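Local coordinates for BDI_3064 protein (Parabacteroides distasonis ATCC 8503, PDB 5Z06), which hydrolyses linear beta-1,2-glucan and beta-1,2-glucooligosaccharides of four or more glucose units as an exo-acting enzyme, releasing sophorose from the non-reducing end, at residues N191-I205 / S269-M282. Sequence-based numbering, arbitrary orientation.
Sequences NAPVLQEAKAYERHI and SNDSQTVSATTYPM
Glu202 OE1 is gripped by NE of Arg203, 2.7 Å away, and by Arg636, while OE2 crosses to Met282 and takes its backbone N at 2.8 Å. Each carboxylate oxygen accepts on its anti lone pair, OE1 from NE of Arg203 and OE2 from N of Met282. The chain reaches them extended, CG anti to the backbone N (chi1 -175°). An alanine here would probably leave Arg203 and Arg636 without their shared counter-charge and the N of Met282 without its acceptor. Met282 SD touches Tyr201 CB (3.6 Å) and lies at the edge of that tyrosine's ring, 5.3 Å from its centroid, a Met-aromatic contact. Tyr280 then clasps the strand end twice: its OH donates to Ala200 O over 2.6 Å, and its N to Tyr201 O, which also sits over one face of the Tyr280 ring. Between the nearly parallel strands 194-200 and 275-278, packing replaces a backbone ladder: Ala277 CB nestles between those of Ala198 and Ala200, and Val275 CG2 meets Leu195 CD2 at 3.6 Å. Farther along, Gln273 NE2 makes an almost straight bond to Leu195 O (3.0 Å, 173°). These strands are neighbouring edges of a three- and a four-stranded sheet, an arrangement matching fibronectin type III topology; beyond them, Tyr201 and Met282 touch Met290 of helix 284-297.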
ATOM      1  N   ASN A 191      21.645  17.288 -11.892  1.00 50.45           N
ATOM      2  CA  ASN A 191      21.282  18.504 -11.190  1.00 50.51           C
ATOM      3  C   ASN A 191      20.642  18.171  -9.865  1.00 52.55           C
ATOM      4  O   ASN A 191      19.996  17.131  -9.712  1.00 50.72           O
ATOM      5  CB  ASN A 191      20.314  19.323 -12.043  1.00 52.82           C
ATOM      6  CG  ASN A 191      20.830  19.518 -13.456  1.00 55.00           C
ATOM      7  OD1 ASN A 191      20.145  19.221 -14.437  1.00 57.07           O
ATOM      8  ND2 ASN A 191      22.076  19.945 -13.560  1.00 55.54           N
ATOM      9  N   ALA A 192      20.849  19.062  -8.903  1.00 51.50           N
ATOM     10  CA  ALA A 192      20.148  19.011  -7.645  1.00 51.58           C
ATOM     11  C   ALA A 192      18.659  19.156  -7.924  1.00 50.41           C
ATOM     12  O   ALA A 192      18.258  19.968  -8.778  1.00 49.76           O
ATOM     13  CB  ALA A 192      20.605  20.142  -6.736  1.00 54.25           C
ATOM     14  N   PRO A 193      17.831  18.368  -7.222  1.00 45.48           N
ATOM     15  CA  PRO A 193      16.430  18.707  -7.257  1.00 45.29           C
ATOM     16  C   PRO A 193      16.206  20.038  -6.554  1.00 44.27           C
ATOM     17  O   PRO A 193      16.987  20.414  -5.669  1.00 43.12           O
ATOM     18  CB  PRO A 193      15.779  17.564  -6.478  1.00 47.27           C
ATOM     19  CG  PRO A 193      16.835  17.086  -5.557  1.00 46.42           C
ATOM     20  CD  PRO A 193      18.108  17.237  -6.319  1.00 46.72           C
ATOM     21  N   VAL A 194      15.161  20.745  -6.959  1.00 43.67           N
ATOM     22  CA  VAL A 194      14.696  21.899  -6.207  1.00 47.02           C
ATOM     23  C   VAL A 194      14.019  21.364  -4.946  1.00 44.72           C
ATOM     24  O   VAL A 194      12.958  20.770  -5.042  1.00 45.29           O
ATOM     25  CB  VAL A 194      13.706  22.770  -7.017  1.00 49.43           C
ATOM     26  CG1 VAL A 194      13.167  23.926  -6.170  1.00 51.13           C
ATOM     27  CG2 VAL A 194      14.385  23.320  -8.274  1.00 52.76           C
ATOM     28  N   LEU A 195      14.658  21.547  -3.789  1.00 42.70           N
ATOM     29  CA  LEU A 195      14.067  21.237  -2.484  1.00 38.80           C
ATOM     30  C   LEU A 195      13.160  22.377  -2.041  1.00 40.75           C
ATOM     31  O   LEU A 195      13.613  23.507  -1.814  1.00 39.26           O
ATOM     32  CB  LEU A 195      15.168  20.992  -1.463  1.00 38.63           C
ATOM     33  CG  LEU A 195      14.842  20.344  -0.119  1.00 36.74           C
ATOM     34  CD1 LEU A 195      14.103  19.033  -0.305  1.00 36.27           C
ATOM     35  CD2 LEU A 195      16.145  20.114   0.632  1.00 35.28           C
ATOM     36  N   GLN A 196      11.869  22.070  -1.937  1.00 45.85           N
ATOM     37  CA  GLN A 196      10.831  23.092  -1.857  1.00 50.16           C
ATOM     38  C   GLN A 196      10.646  23.535  -0.438  1.00 54.98           C
ATOM     39  O   GLN A 196      10.587  24.734  -0.156  1.00 58.20           O
ATOM     40  CB  GLN A 196       9.496  22.578  -2.380  1.00 52.70           C
ATOM     41  CG  GLN A 196       9.372  22.525  -3.897  1.00 55.11           C
ATOM     42  CD  GLN A 196       8.018  21.968  -4.333  1.00 59.40           C
ATOM     43  OE1 GLN A 196       7.332  22.560  -5.165  1.00 62.23           O
ATOM     44  NE2 GLN A 196       7.628  20.827  -3.769  1.00 56.73           N
ATOM     45  N   GLU A 197      10.506  22.568   0.458  1.00 56.40           N
ATOM     46  CA  GLU A 197      10.370  22.895   1.861  1.00 55.62           C
ATOM     47  C   GLU A 197      10.528  21.695   2.733  1.00 47.10           C
ATOM     48  O   GLU A 197      10.658  20.549   2.257  1.00 43.05           O
ATOM     49  CB  GLU A 197       9.013  23.566   2.159  1.00 66.31           C
ATOM     50  CG  GLU A 197       9.002  24.624   3.279  1.00 73.38           C
ATOM     51  CD  GLU A 197      10.328  25.369   3.509  1.00 77.63           C
ATOM     52  OE1 GLU A 197      10.729  26.201   2.661  1.00 82.77           O
ATOM     53  OE2 GLU A 197      10.974  25.122   4.558  1.00 77.36           O
ATOM     54  N   ALA A 198      10.633  22.029   4.010  1.00 40.21           N
ATOM     55  CA  ALA A 198      10.582  21.121   5.116  1.00 37.01           C
ATOM     56  C   ALA A 198       9.295  21.480   5.788  1.00 37.11           C
ATOM     57  O   ALA A 198       8.965  22.662   5.918  1.00 37.33           O
ATOM     58  CB  ALA A 198      11.736  21.377   6.063  1.00 34.73           C
ATOM     59  N   LYS A 199       8.554  20.475   6.206  1.00 34.97           N
ATOM     60  CA  LYS A 199       7.345  20.704   6.946  1.00 36.61           C
ATOM     61  C   LYS A 199       7.433  19.815   8.169  1.00 33.44           C
ATOM     62  O   LYS A 199       7.458  18.586   8.059  1.00 32.10           O
ATOM     63  CB  LYS A 199       6.133  20.427   6.041  1.00 38.25           C
ATOM     64  CG  LYS A 199       4.769  20.574   6.679  1.00 44.55           C
ATOM     65  CD  LYS A 199       4.518  21.851   7.469  1.00 50.25           C
ATOM     66  CE  LYS A 199       3.134  21.781   8.110  1.00 50.59           C
ATOM     67  NZ  LYS A 199       2.922  22.929   9.025  1.00 50.32           N
ATOM     68  N   ALA A 200       7.550  20.441   9.331  1.00 31.28           N
ATOM     69  CA  ALA A 200       7.665  19.700  10.571  1.00 31.96           C
ATOM     70  C   ALA A 200       6.288  19.390  11.091  1.00 29.73           C
ATOM     71  O   ALA A 200       5.328  20.106  10.849  1.00 29.57           O
ATOM     72  CB  ALA A 200       8.458  20.464  11.612  1.00 33.02           C
ATOM     73  N   TYR A 201       6.216  18.277  11.785  1.00 28.34           N
ATOM     74  CA  TYR A 201       5.066  17.901  12.569  1.00 29.64           C
ATOM     75  C   TYR A 201       5.625  17.627  13.965  1.00 29.86           C
ATOM     76  O   TYR A 201       6.549  18.332  14.379  1.00 31.69           O
ATOM     77  CB  TYR A 201       4.374  16.722  11.886  1.00 29.13           C
ATOM     78  CG  TYR A 201       3.828  17.142  10.550  1.00 28.43           C
ATOM     79  CD1 TYR A 201       4.642  17.142   9.441  1.00 28.68           C
ATOM     80  CD2 TYR A 201       2.509  17.586  10.409  1.00 28.34           C
ATOM     81  CE1 TYR A 201       4.168  17.536   8.214  1.00 28.13           C
ATOM     82  CE2 TYR A 201       2.015  17.983   9.177  1.00 27.71           C
ATOM     83  CZ  TYR A 201       2.860  17.944   8.085  1.00 28.65           C
ATOM     84  OH  TYR A 201       2.461  18.335   6.838  1.00 30.57           O
ATOM     85  N   GLU A 202       5.118  16.636  14.684  1.00 28.18           N
ATOM     86  CA  GLU A 202       5.565  16.410  16.046  1.00 28.13           C
ATOM     87  C   GLU A 202       6.794  15.528  16.141  1.00 29.10           C
ATOM     88  O   GLU A 202       7.727  15.791  16.926  1.00 28.89           O
ATOM     89  CB  GLU A 202       4.437  15.817  16.856  1.00 28.60           C
ATOM     90  CG  GLU A 202       4.800  15.664  18.327  1.00 29.96           C
ATOM     91  CD  GLU A 202       3.711  15.032  19.109  1.00 28.76           C
ATOM     92  OE1 GLU A 202       3.918  13.896  19.548  1.00 32.85           O
ATOM     93  OE2 GLU A 202       2.657  15.655  19.281  1.00 28.56           O
ATOM     94  N   ARG A 203       6.781  14.458  15.370  1.00 30.04           N
ATOM     95  CA  ARG A 203       7.835  13.455  15.423  1.00 29.78           C
ATOM     96  C   ARG A 203       8.595  13.354  14.129  1.00 29.38           C
ATOM     97  O   ARG A 203       9.543  12.558  14.020  1.00 30.00           O
ATOM     98  CB  ARG A 203       7.221  12.105  15.751  1.00 31.09           C
ATOM     99  CG  ARG A 203       6.326  12.121  16.969  1.00 31.81           C
ATOM    100  CD  ARG A 203       7.104  12.503  18.195  1.00 33.79           C
ATOM    101  NE  ARG A 203       6.245  12.466  19.366  1.00 37.19           N
ATOM    102  CZ  ARG A 203       6.637  12.136  20.586  1.00 40.15           C
ATOM    103  NH1 ARG A 203       7.898  11.807  20.824  1.00 46.09           N
ATOM    104  NH2 ARG A 203       5.766  12.145  21.580  1.00 40.91           N
ATOM    105  N   HIS A 204       8.221  14.163  13.144  1.00 26.12           N
ATOM    106  CA  HIS A 204       8.860  14.036  11.865  1.00 25.61           C
ATOM    107  C   HIS A 204       8.851  15.313  11.102  1.00 24.47           C
ATOM    108  O   HIS A 204       8.074  16.206  11.405  1.00 24.60           O
ATOM    109  CB  HIS A 204       8.215  12.932  11.043  1.00 24.70           C
ATOM    110  CG  HIS A 204       7.004  13.374  10.316  1.00 24.97           C
ATOM    111  ND1 HIS A 204       5.792  13.539  10.940  1.00 24.71           N
ATOM    112  CD2 HIS A 204       6.820  13.702   9.015  1.00 23.97           C
ATOM    113  CE1 HIS A 204       4.910  13.953  10.049  1.00 26.16           C
ATOM    114  NE2 HIS A 204       5.508  14.061   8.877  1.00 24.28           N
ATOM    115  N   ILE A 205       9.749  15.360  10.120  1.00 24.03           N
ATOM    116  CA  ILE A 205       9.826  16.425   9.166  1.00 26.74           C
ATOM    117  C   ILE A 205       9.698  15.809   7.794  1.00 26.67           C
ATOM    118  O   ILE A 205      10.375  14.844   7.462  1.00 28.81           O
ATOM    119  CB  ILE A 205      11.138  17.212   9.270  1.00 26.67           C
ATOM    120  CG1 ILE A 205      11.262  17.765  10.686  1.00 26.27           C
ATOM    121  CG2 ILE A 205      11.161  18.316   8.207  1.00 27.21           C
ATOM    122  CD1 ILE A 205      12.577  18.436  10.996  1.00 28.22           C
ATOM    123  N   SER A 269      25.018  14.842  -7.692  1.00 49.90           N
ATOM    124  CA  SER A 269      24.758  16.219  -8.034  1.00 49.52           C
ATOM    125  C   SER A 269      25.323  17.147  -6.980  1.00 51.44           C
ATOM    126  O   SER A 269      25.766  16.731  -5.897  1.00 49.00           O
ATOM    127  CB  SER A 269      23.256  16.488  -8.113  1.00 50.54           C
ATOM    128  OG  SER A 269      22.700  16.572  -6.806  1.00 48.04           O
ATOM    129  N   ASN A 270      25.256  18.427  -7.295  1.00 53.17           N
ATOM    130  CA  ASN A 270      25.449  19.437  -6.277  1.00 56.94           C
ATOM    131  C   ASN A 270      24.293  19.366  -5.269  1.00 55.36           C
ATOM    132  O   ASN A 270      23.313  18.646  -5.472  1.00 50.41           O
ATOM    133  CB  ASN A 270      25.599  20.839  -6.896  1.00 56.88           C
ATOM    134  CG  ASN A 270      24.375  21.290  -7.660  1.00 59.47           C
ATOM    135  OD1 ASN A 270      23.672  20.482  -8.265  1.00 66.16           O
ATOM    136  ND2 ASN A 270      24.120  22.592  -7.648  1.00 60.72           N
ATOM    137  N   ASP A 271      24.447  20.106  -4.179  1.00 56.05           N
ATOM    138  CA  ASP A 271      23.429  20.215  -3.148  1.00 53.90           C
ATOM    139  C   ASP A 271      22.215  20.991  -3.627  1.00 51.96           C
ATOM    140  O   ASP A 271      22.344  21.954  -4.385  1.00 53.43           O
ATOM    141  CB  ASP A 271      23.986  20.943  -1.924  1.00 53.66           C
ATOM    142  CG  ASP A 271      24.971  20.121  -1.158  1.00 54.41           C
ATOM    143  OD1 ASP A 271      25.162  18.936  -1.491  1.00 57.93           O
ATOM    144  OD2 ASP A 271      25.558  20.659  -0.201  1.00 60.17           O
ATOM    145  N   SER A 272      21.041  20.581  -3.155  1.00 45.84           N
ATOM    146  CA  SER A 272      19.848  21.416  -3.230  1.00 45.58           C
ATOM    147  C   SER A 272      20.049  22.605  -2.288  1.00 43.80           C
ATOM    148  O   SER A 272      20.998  22.616  -1.504  1.00 39.57           O
ATOM    149  CB  SER A 272      18.610  20.616  -2.787  1.00 42.57           C
ATOM    150  OG  SER A 272      18.762  20.146  -1.456  1.00 38.52           O
ATOM    151  N   GLN A 273      19.143  23.577  -2.310  1.00 44.00           N
ATOM    152  CA  GLN A 273      19.139  24.552  -1.226  1.00 47.67           C
ATOM    153  C   GLN A 273      18.866  23.784   0.081  1.00 46.71           C
ATOM    154  O   GLN A 273      18.352  22.653   0.077  1.00 44.96           O
ATOM    155  CB  GLN A 273      18.137  25.709  -1.445  1.00 51.51           C
ATOM    156  CG  GLN A 273      16.647  25.348  -1.405  1.00 57.14           C
ATOM    157  CD  GLN A 273      15.730  26.493  -0.960  1.00 62.49           C
ATOM    158  OE1 GLN A 273      16.184  27.610  -0.666  1.00 66.12           O
ATOM    159  NE2 GLN A 273      14.419  26.211  -0.901  1.00 59.56           N
ATOM    160  N   THR A 274      19.254  24.383   1.188  1.00 44.15           N
ATOM    161  CA  THR A 274      19.029  23.797   2.494  1.00 43.96           C
ATOM    162  C   THR A 274      17.683  24.283   3.005  1.00 40.34           C
ATOM    163  O   THR A 274      17.361  25.459   2.891  1.00 38.99           O
ATOM    164  CB  THR A 274      20.169  24.159   3.456  1.00 44.44           C
ATOM    165  OG1 THR A 274      21.359  23.500   3.005  1.00 47.62           O
ATOM    166  CG2 THR A 274      19.862  23.711   4.886  1.00 45.62           C
ATOM    167  N   VAL A 275      16.902  23.365   3.556  1.00 37.02           N
ATOM    168  CA  VAL A 275      15.644  23.713   4.217  1.00 36.08           C
ATOM    169  C   VAL A 275      15.741  23.216   5.633  1.00 33.56           C
ATOM    170  O   VAL A 275      16.498  22.291   5.909  1.00 35.00           O
ATOM    171  CB  VAL A 275      14.410  23.102   3.518  1.00 38.06           C
ATOM    172  CG1 VAL A 275      14.296  23.667   2.115  1.00 40.83           C
ATOM    173  CG2 VAL A 275      14.456  21.569   3.468  1.00 37.90           C
ATOM    174  N   SER A 276      14.977  23.825   6.529  1.00 32.04           N
ATOM    175  CA  SER A 276      14.922  23.360   7.905  1.00 32.41           C
ATOM    176  C   SER A 276      13.532  23.461   8.486  1.00 31.70           C
ATOM    177  O   SER A 276      12.664  24.168   7.974  1.00 30.14           O
ATOM    178  CB  SER A 276      15.899  24.135   8.793  1.00 33.08           C
ATOM    179  OG  SER A 276      15.565  25.512   8.835  1.00 32.16           O
ATOM    180  N   ALA A 277      13.338  22.737   9.578  1.00 29.11           N
ATOM    181  CA  ALA A 277      12.119  22.857  10.336  1.00 27.85           C
ATOM    182  C   ALA A 277      12.348  22.316  11.710  1.00 26.72           C
ATOM    183  O   ALA A 277      13.329  21.620  11.972  1.00 25.92           O
ATOM    184  CB  ALA A 277      10.997  22.105   9.653  1.00 30.11           C
ATOM    185  N   THR A 278      11.422  22.628  12.595  1.00 27.35           N
ATOM    186  CA  THR A 278      11.521  22.189  13.976  1.00 28.01           C
ATOM    187  C   THR A 278      10.215  21.536  14.331  1.00 28.13           C
ATOM    188  O   THR A 278       9.169  22.132  14.117  1.00 27.64           O
ATOM    189  CB  THR A 278      11.769  23.372  14.914  1.00 29.12           C
ATOM    190  OG1 THR A 278      12.862  24.137  14.401  1.00 30.00           O
ATOM    191  CG2 THR A 278      12.060  22.891  16.355  1.00 29.49           C
ATOM    192  N   THR A 279      10.288  20.315  14.877  1.00 29.87           N
ATOM    193  CA  THR A 279       9.113  19.622  15.367  1.00 29.09           C
ATOM    194  C   THR A 279       8.515  20.315  16.570  1.00 29.63           C
ATOM    195  O   THR A 279       9.208  20.961  17.308  1.00 29.42           O
ATOM    196  CB  THR A 279       9.399  18.165  15.797  1.00 30.04           C
ATOM    197  OG1 THR A 279      10.389  18.136  16.847  1.00 27.84           O
ATOM    198  CG2 THR A 279       9.835  17.308  14.605  1.00 29.32           C
ATOM    199  N   TYR A 280       7.225  20.109  16.786  1.00 30.11           N
ATOM    200  CA  TYR A 280       6.490  20.808  17.833  1.00 30.64           C
ATOM    201  C   TYR A 280       5.402  19.874  18.338  1.00 30.58           C
ATOM    202  O   TYR A 280       4.967  18.990  17.597  1.00 28.62           O
ATOM    203  CB  TYR A 280       5.857  22.097  17.280  1.00 29.29           C
ATOM    204  CG  TYR A 280       5.172  21.845  15.960  1.00 29.38           C
ATOM    205  CD1 TYR A 280       5.898  21.859  14.781  1.00 30.21           C
ATOM    206  CD2 TYR A 280       3.824  21.543  15.891  1.00 28.11           C
ATOM    207  CE1 TYR A 280       5.302  21.597  13.571  1.00 30.16           C
ATOM    208  CE2 TYR A 280       3.214  21.281  14.684  1.00 28.31           C
ATOM    209  CZ  TYR A 280       3.955  21.303  13.523  1.00 28.70           C
ATOM    210  OH  TYR A 280       3.368  21.035  12.308  1.00 28.52           O
ATOM    211  N   PRO A 281       4.941  20.085  19.588  1.00 29.66           N
ATOM    212  CA  PRO A 281       3.846  19.260  20.078  1.00 29.51           C
ATOM    213  C   PRO A 281       2.581  19.474  19.268  1.00 29.93           C
ATOM    214  O   PRO A 281       2.269  20.602  18.866  1.00 28.58           O
ATOM    215  CB  PRO A 281       3.651  19.697  21.533  1.00 29.53           C
ATOM    216  CG  PRO A 281       4.591  20.818  21.767  1.00 29.70           C
ATOM    217  CD  PRO A 281       5.374  21.109  20.544  1.00 28.16           C
ATOM    218  N   MET A 282       1.866  18.379  19.036  1.00 29.86           N
ATOM    219  CA  MET A 282       0.651  18.403  18.253  1.00 28.67           C
ATOM    220  C   MET A 282      -0.537  17.923  19.071  1.00 28.04           C
ATOM    221  O   MET A 282      -0.465  16.967  19.822  1.00 28.59           O
ATOM    222  CB  MET A 282       0.834  17.568  16.989  1.00 28.81           C
ATOM    223  CG  MET A 282       1.644  18.265  15.915  1.00 28.78           C
ATOM    224  SD  MET A 282       2.012  17.226  14.489  1.00 30.50           S
ATOM    225  CE  MET A 282       0.402  17.119  13.737  1.00 30.48           C
TER
HETATM  226  O   HOH W   1      16.883  23.556  -4.081  1.00 35.12           O